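Local coordinates for protein phosphoacetylglucosamine mutase (Aspergillus lentulus, PDB 5O9X) that catalyses the interconversion of N-acetylglucosamine 6-phosphate and N-acetylglucosamine 1-phosphate, as a member of the phosphohexomutase superfamily, at residues L312-I317 with K350-P355; P355-N360 with M371-G376. The protein carries 1 engineered substitution. All coordinates share one frame; numbering follows the deposited sequence.

Interaction 1: residues L312-I317 with K350-P355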
loop_
_atom_site.group_PDB
_atom_site.type_symbol
_atom_site.label_atom_id
_atom_site.label_comp_id
_atom_site.label_asym_id
_atom_site.label_seq_id
_atom_site.Cartn_x
_atom_site.Cartn_y
_atom_site.Cartn_z
ATOM N N LEU A 312 -4.184 2.963 -16.742
ATOM C CA LEU A 312 -3.456 4.110 -17.289
ATOM C C LEU A 312 -1.975 3.708 -17.518
ATOM O O LEU A 312 -1.409 3.899 -18.608
ATOM C CB LEU A 312 -3.592 5.354 -16.348
ATOM C CG LEU A 312 -2.870 6.621 -16.887
ATOM C CD1 LEU A 312 -3.618 7.177 -18.113
ATOM C CD2 LEU A 312 -2.682 7.694 -15.859
ATOM N N ALA A 313 -1.339 3.171 -16.478
ATOM C CA ALA A 313 0.088 2.766 -16.550
ATOM C C ALA A 313 0.329 1.598 -17.545
ATOM O O ALA A 313 1.271 1.638 -18.307
ATOM C CB ALA A 313 0.554 2.325 -15.149
ATOM N N ALA A 314 -0.553 0.566 -17.518
ATOM C CA ALA A 314 -0.430 -0.526 -18.478
ATOM C C ALA A 314 -0.565 -0.046 -19.931
ATOM O O ALA A 314 0.202 -0.525 -20.810
ATOM C CB ALA A 314 -1.416 -1.651 -18.160
ATOM N N SER A 315 -1.474 0.889 -20.210
ATOM C CA SER A 315 -1.633 1.422 -21.575
ATOM C C SER A 315 -0.347 2.197 -21.969
ATOM O O SER A 315 0.181 2.001 -23.057
ATOM C CB SER A 315 -2.829 2.373 -21.567
ATOM O OG SER A 315 -2.800 3.270 -22.639
ATOM N N PHE A 316 0.096 3.134 -21.126
ATOM C CA PHE A 316 1.278 3.934 -21.429
ATOM C C PHE A 316 2.511 3.042 -21.664
ATOM O O PHE A 316 3.206 3.167 -22.659
ATOM C CB PHE A 316 1.572 4.897 -20.285
ATOM C CG PHE A 316 2.642 5.900 -20.616
ATOM C CD1 PHE A 316 2.534 6.686 -21.782
ATOM C CD2 PHE A 316 3.745 6.041 -19.792
ATOM C CE1 PHE A 316 3.545 7.616 -22.087
ATOM C CE2 PHE A 316 4.724 7.001 -20.056
ATOM C CZ PHE A 316 4.600 7.792 -21.205
ATOM N N ILE A 317 2.800 2.138 -20.753
ATOM C CA ILE A 317 3.949 1.271 -20.895
ATOM C C ILE A 317 3.924 0.410 -22.186
ATOM O O ILE A 317 4.976 0.193 -22.854
ATOM C CB ILE A 317 4.241 0.417 -19.615
ATOM C CG1 ILE A 317 4.577 1.364 -18.446
ATOM C CG2 ILE A 317 5.350 -0.659 -19.884
ATOM C CD1 ILE A 317 4.516 0.691 -17.049
ATOM N N LYS A 350 -10.227 -6.795 -23.052
ATOM C CA LYS A 350 -10.761 -6.608 -24.419
ATOM C C LYS A 350 -10.169 -5.427 -25.152
ATOM O O LYS A 350 -10.143 -5.427 -26.405
ATOM C CB LYS A 350 -12.282 -6.460 -24.430
ATOM C CG LYS A 350 -13.023 -7.637 -23.838
ATOM C CD LYS A 350 -14.516 -7.295 -23.942
ATOM C CE LYS A 350 -15.398 -8.476 -23.520
ATOM N NZ LYS A 350 -16.833 -8.018 -23.487
ATOM N N VAL A 351 -9.677 -4.437 -24.403
ATOM C CA VAL A 351 -9.067 -3.251 -25.044
ATOM C C VAL A 351 -7.559 -3.313 -24.931
ATOM O O VAL A 351 -6.867 -3.209 -25.966
ATOM C CB VAL A 351 -9.586 -1.928 -24.478
ATOM C CG1 VAL A 351 -8.919 -0.734 -25.166
ATOM C CG2 VAL A 351 -11.142 -1.873 -24.536
ATOM N N LEU A 352 -6.982 -3.512 -23.731
ATOM C CA LEU A 352 -5.538 -3.623 -23.683
ATOM C C LEU A 352 -5.032 -4.962 -24.154
ATOM O O LEU A 352 -3.813 -5.094 -24.524
ATOM C CB LEU A 352 -4.961 -3.319 -22.265
ATOM C CG LEU A 352 -5.391 -2.012 -21.585
ATOM C CD1 LEU A 352 -4.790 -1.893 -20.176
ATOM C CD2 LEU A 352 -4.977 -0.855 -22.497
ATOM N N LYS A 353 -5.901 -5.973 -24.122
ATOM C CA LYS A 353 -5.529 -7.359 -24.554
ATOM C C LYS A 353 -4.349 -7.880 -23.753
ATOM O O LYS A 353 -3.385 -8.410 -24.275
ATOM C CB LYS A 353 -5.328 -7.425 -26.113
ATOM C CG LYS A 353 -6.640 -7.127 -26.861
ATOM C CD LYS A 353 -6.487 -7.135 -28.387
ATOM C CE LYS A 353 -7.430 -6.119 -29.035
ATOM N NZ LYS A 353 -6.628 -5.149 -29.849
ATOM N N LEU A 354 -4.430 -7.744 -22.425
ATOM C CA LEU A 354 -3.348 -8.214 -21.529
ATOM C C LEU A 354 -3.908 -9.252 -20.590
ATOM O O LEU A 354 -5.108 -9.211 -20.307
ATOM C CB LEU A 354 -2.707 -7.057 -20.682
ATOM C CG LEU A 354 -2.136 -5.818 -21.416
ATOM C CD1 LEU A 354 -1.737 -4.771 -20.368
ATOM C CD2 LEU A 354 -0.891 -6.243 -22.257
ATOM N N PRO A 355 -3.040 -10.136 -20.087
ATOM C CA PRO A 355 -3.543 -11.032 -19.060
ATOM C C PRO A 355 -3.794 -10.220 -17.758
ATOM O O PRO A 355 -3.101 -9.213 -17.527
ATOM C CB PRO A 355 -2.390 -12.024 -18.876
ATOM C CG PRO A 355 -1.139 -11.247 -19.299
ATOM C CD PRO A 355 -1.670 -10.516 -20.531
#

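Interaction 2: residues P355-N360 with M371-G376. Unlike the reference sequence in segment 371-376: M371 (reference Leu).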
loop_
_atom_site.group_PDB
_atom_site.type_symbol
_atom_site.label_atom_id
_atom_site.label_comp_id
_atom_site.label_asym_id
_atom_site.label_seq_id
_atom_site.Cartn_x
_atom_site.Cartn_y
_atom_site.Cartn_z
ATOM N N PRO A 355 -3.040 -10.136 -20.087
ATOM C CA PRO A 355 -3.543 -11.032 -19.060
ATOM C C PRO A 355 -3.794 -10.220 -17.758
ATOM O O PRO A 355 -3.101 -9.213 -17.527
ATOM C CB PRO A 355 -2.390 -12.024 -18.876
ATOM C CG PRO A 355 -1.139 -11.247 -19.299
ATOM C CD PRO A 355 -1.670 -10.516 -20.531
ATOM N N SER A 356 -4.809 -10.629 -16.987
ATOM C CA SER A 356 -4.969 -10.203 -15.584
ATOM C C SER A 356 -5.040 -11.401 -14.629
ATOM O O SER A 356 -5.382 -12.533 -15.024
ATOM C CB SER A 356 -6.201 -9.294 -15.425
ATOM O OG SER A 356 -7.368 -10.015 -15.708
ATOM N N VAL A 357 -4.657 -11.191 -13.376
ATOM C CA VAL A 357 -4.641 -12.260 -12.378
ATOM C C VAL A 357 -5.349 -11.611 -11.173
ATOM O O VAL A 357 -5.130 -10.430 -10.916
ATOM C CB VAL A 357 -3.181 -12.617 -12.011
ATOM C CG1 VAL A 357 -3.131 -13.694 -10.902
ATOM C CG2 VAL A 357 -2.484 -13.129 -13.281
ATOM N N CYS A 358 -6.200 -12.367 -10.460
ATOM C CA CYS A 358 -6.851 -11.820 -9.277
ATOM C C CYS A 358 -6.229 -12.507 -8.096
ATOM O O CYS A 358 -6.110 -13.744 -8.081
ATOM C CB CYS A 358 -8.392 -12.107 -9.380
ATOM S SG CYS A 358 -9.308 -11.329 -8.023
ATOM N N THR A 359 -5.778 -11.760 -7.097
ATOM C CA THR A 359 -5.160 -12.326 -5.905
ATOM C C THR A 359 -5.936 -11.913 -4.653
ATOM O O THR A 359 -6.856 -11.076 -4.728
ATOM C CB THR A 359 -3.672 -11.900 -5.678
ATOM O OG1 THR A 359 -3.625 -10.524 -5.269
ATOM C CG2 THR A 359 -2.810 -12.068 -6.969
ATOM N N ASN A 360 -5.556 -12.482 -3.519
ATOM C CA ASN A 360 -6.092 -12.010 -2.211
ATOM C C ASN A 360 -5.774 -10.524 -1.976
ATOM O O ASN A 360 -4.797 -10.009 -2.526
ATOM C CB ASN A 360 -5.446 -12.792 -1.033
ATOM C CG ASN A 360 -5.942 -14.235 -0.929
ATOM O OD1 ASN A 360 -6.710 -14.723 -1.764
ATOM N ND2 ASN A 360 -5.471 -14.923 0.096
ATOM N N MET A 371 5.325 -10.821 -9.964
ATOM C CA MET A 371 6.662 -11.405 -10.333
ATOM C C MET A 371 6.583 -12.332 -11.535
ATOM O O MET A 371 7.601 -12.652 -12.140
ATOM C CB MET A 371 7.350 -12.181 -9.197
ATOM C CG MET A 371 7.351 -11.586 -7.802
ATOM S SD MET A 371 8.810 -10.649 -7.281
ATOM C CE MET A 371 8.592 -9.096 -8.165
ATOM N N ARG A 372 5.394 -12.750 -11.939
ATOM C CA ARG A 372 5.307 -13.694 -13.052
ATOM C C ARG A 372 5.410 -13.032 -14.448
ATOM O O ARG A 372 5.487 -13.729 -15.458
ATOM C CB ARG A 372 4.065 -14.582 -12.894
ATOM C CG ARG A 372 4.132 -15.301 -11.537
ATOM C CD ARG A 372 3.207 -16.491 -11.314
ATOM N NE ARG A 372 2.956 -17.316 -12.508
ATOM C CZ ARG A 372 2.056 -18.308 -12.569
ATOM N NH1 ARG A 372 1.321 -18.621 -11.504
ATOM N NH2 ARG A 372 1.883 -18.995 -13.696
ATOM N N PHE A 373 5.413 -11.689 -14.482
ATOM C CA PHE A 373 5.414 -10.916 -15.734
ATOM C C PHE A 373 6.771 -10.230 -15.894
ATOM O O PHE A 373 7.465 -10.042 -14.892
ATOM C CB PHE A 373 4.268 -9.873 -15.674
ATOM C CG PHE A 373 2.925 -10.531 -15.558
ATOM C CD1 PHE A 373 2.411 -11.247 -16.615
ATOM C CD2 PHE A 373 2.174 -10.451 -14.361
ATOM C CE1 PHE A 373 1.171 -11.907 -16.518
ATOM C CE2 PHE A 373 0.920 -11.105 -14.257
ATOM C CZ PHE A 373 0.423 -11.827 -15.329
ATOM N N ASP A 374 7.120 -9.849 -17.133
ATOM C CA ASP A 374 8.274 -8.959 -17.386
ATOM C C ASP A 374 7.967 -7.613 -16.728
ATOM O O ASP A 374 8.787 -7.049 -16.003
ATOM C CB ASP A 374 8.487 -8.735 -18.937
ATOM C CG ASP A 374 8.757 -10.066 -19.756
ATOM O OD1 ASP A 374 9.470 -10.949 -19.252
ATOM O OD2 ASP A 374 8.261 -10.196 -20.919
ATOM N N VAL A 375 6.766 -7.090 -17.005
ATOM C CA VAL A 375 6.294 -5.821 -16.371
ATOM C C VAL A 375 4.992 -6.198 -15.570
ATOM O O VAL A 375 4.003 -6.586 -16.182
ATOM C CB VAL A 375 5.977 -4.776 -17.473
ATOM C CG1 VAL A 375 5.497 -3.490 -16.850
ATOM C CG2 VAL A 375 7.239 -4.517 -18.383
ATOM N N GLY A 376 5.003 -6.118 -14.250
ATOM C CA GLY A 376 3.787 -6.564 -13.539
ATOM C C GLY A 376 3.131 -5.281 -12.955
ATOM O O GLY A 376 3.682 -4.622 -12.029
#

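Interaction 1: residues L312-I317 with K350-P355
No flat group takes part where A314 and S315 meet L352 and L354; the one aromatic ring in these two segments, that of F316, is turned elsewhere and meets the ring of H441 with the planes about 45° apart. What touches instead is methyl against methyl and methylene. The CB of A314 receives a branch from each leucine, CD1 of L354 at 3.8 Å and CD1 of L352 at 3.9 Å. The second branch of L352 is used as well: its CD2 comes to 4.0 Å from CB of S315. With CG beside the backbone N and anti to the carbonyl carbon (chi1 -52° in L352, -55° in L354), both leucines reach across to the same methyl of A314. Between them K353 takes a positive phi, turning the chain as it leaves the preceding helix. The hydroxyl of S315 is engaged outside the contact, by a hydrogen bond to K442 NZ. The contact thus lays helix 306-324 against the loop joining helix 342-350 to strand 356-359. Strand 332-337 lies alongside, A314 touching its V334 and L354 its I332 and V334, while L312 and F316 pack on helix 428-442.

Interaction 2: residues P355-N360 with M371-G376
P355 and V357 meet F373 in a small apolar contact at the surface, near the start of two parallel strands that are not neighbours in their sheet. P355 immediately precedes strand 356-359, and F373 lies in the loop between helix 363-370 and strand 375-379. The backbones stay well apart, with the CA atoms of P355 and F373 separated by 9.6 Å, and the phenyl ring bridges the distance.

The far end of that ring does the touching. CE1 of F373 lies 3.7 Å from CG of P355, the atom of the proline nearest the ring, and the two side chains run past each other in opposite directions; the ring is met obliquely here. V357 instead comes in at the ring edge, near its plane, with CG2 3.8 Å from CZ of F373. In F373, CG stands beside the backbone N and anti to the carbonyl carbon (chi1 -62°), which aims the ring at the edge strand. Beneath the bridge runs strand 332-337: F373 rests on its V335, and the backbone of V334 is hydrogen-bonded to P355 and V357.

Two residues beyond V357, T359 packs on L366 and A369 of helix 363-370, and its OG1 donates to O of N360 at 3.0 Å. Strand 356-359, helix 363-370 and strand 375-379 form a beta-alpha-beta crossover that passes over strand 332-337, the connection characteristic of the alpha/beta/alpha domains of phosphohexomutases. F373 closes the return end of this crossover onto its first strand.

How the interactions relate
Interactions 1 and 2 follow one another along the chain and share P355, which ends the loop of interaction 1 but makes its side-chain contact in interaction 2. Both are purely apolar, yet they differ in place: interaction 1 is partly buried and uses aliphatic groups between a helix and a loop, whereas interaction 2 is a surface contact built on an aromatic ring. Strand 332-337 serves both, apparently through its two faces, since A314 and L354 rest on V334 but F373 rests on the next residue, V335. The contacts also touch directly, with CG2 of I317 packed 4.2 Å from CG1 of V375.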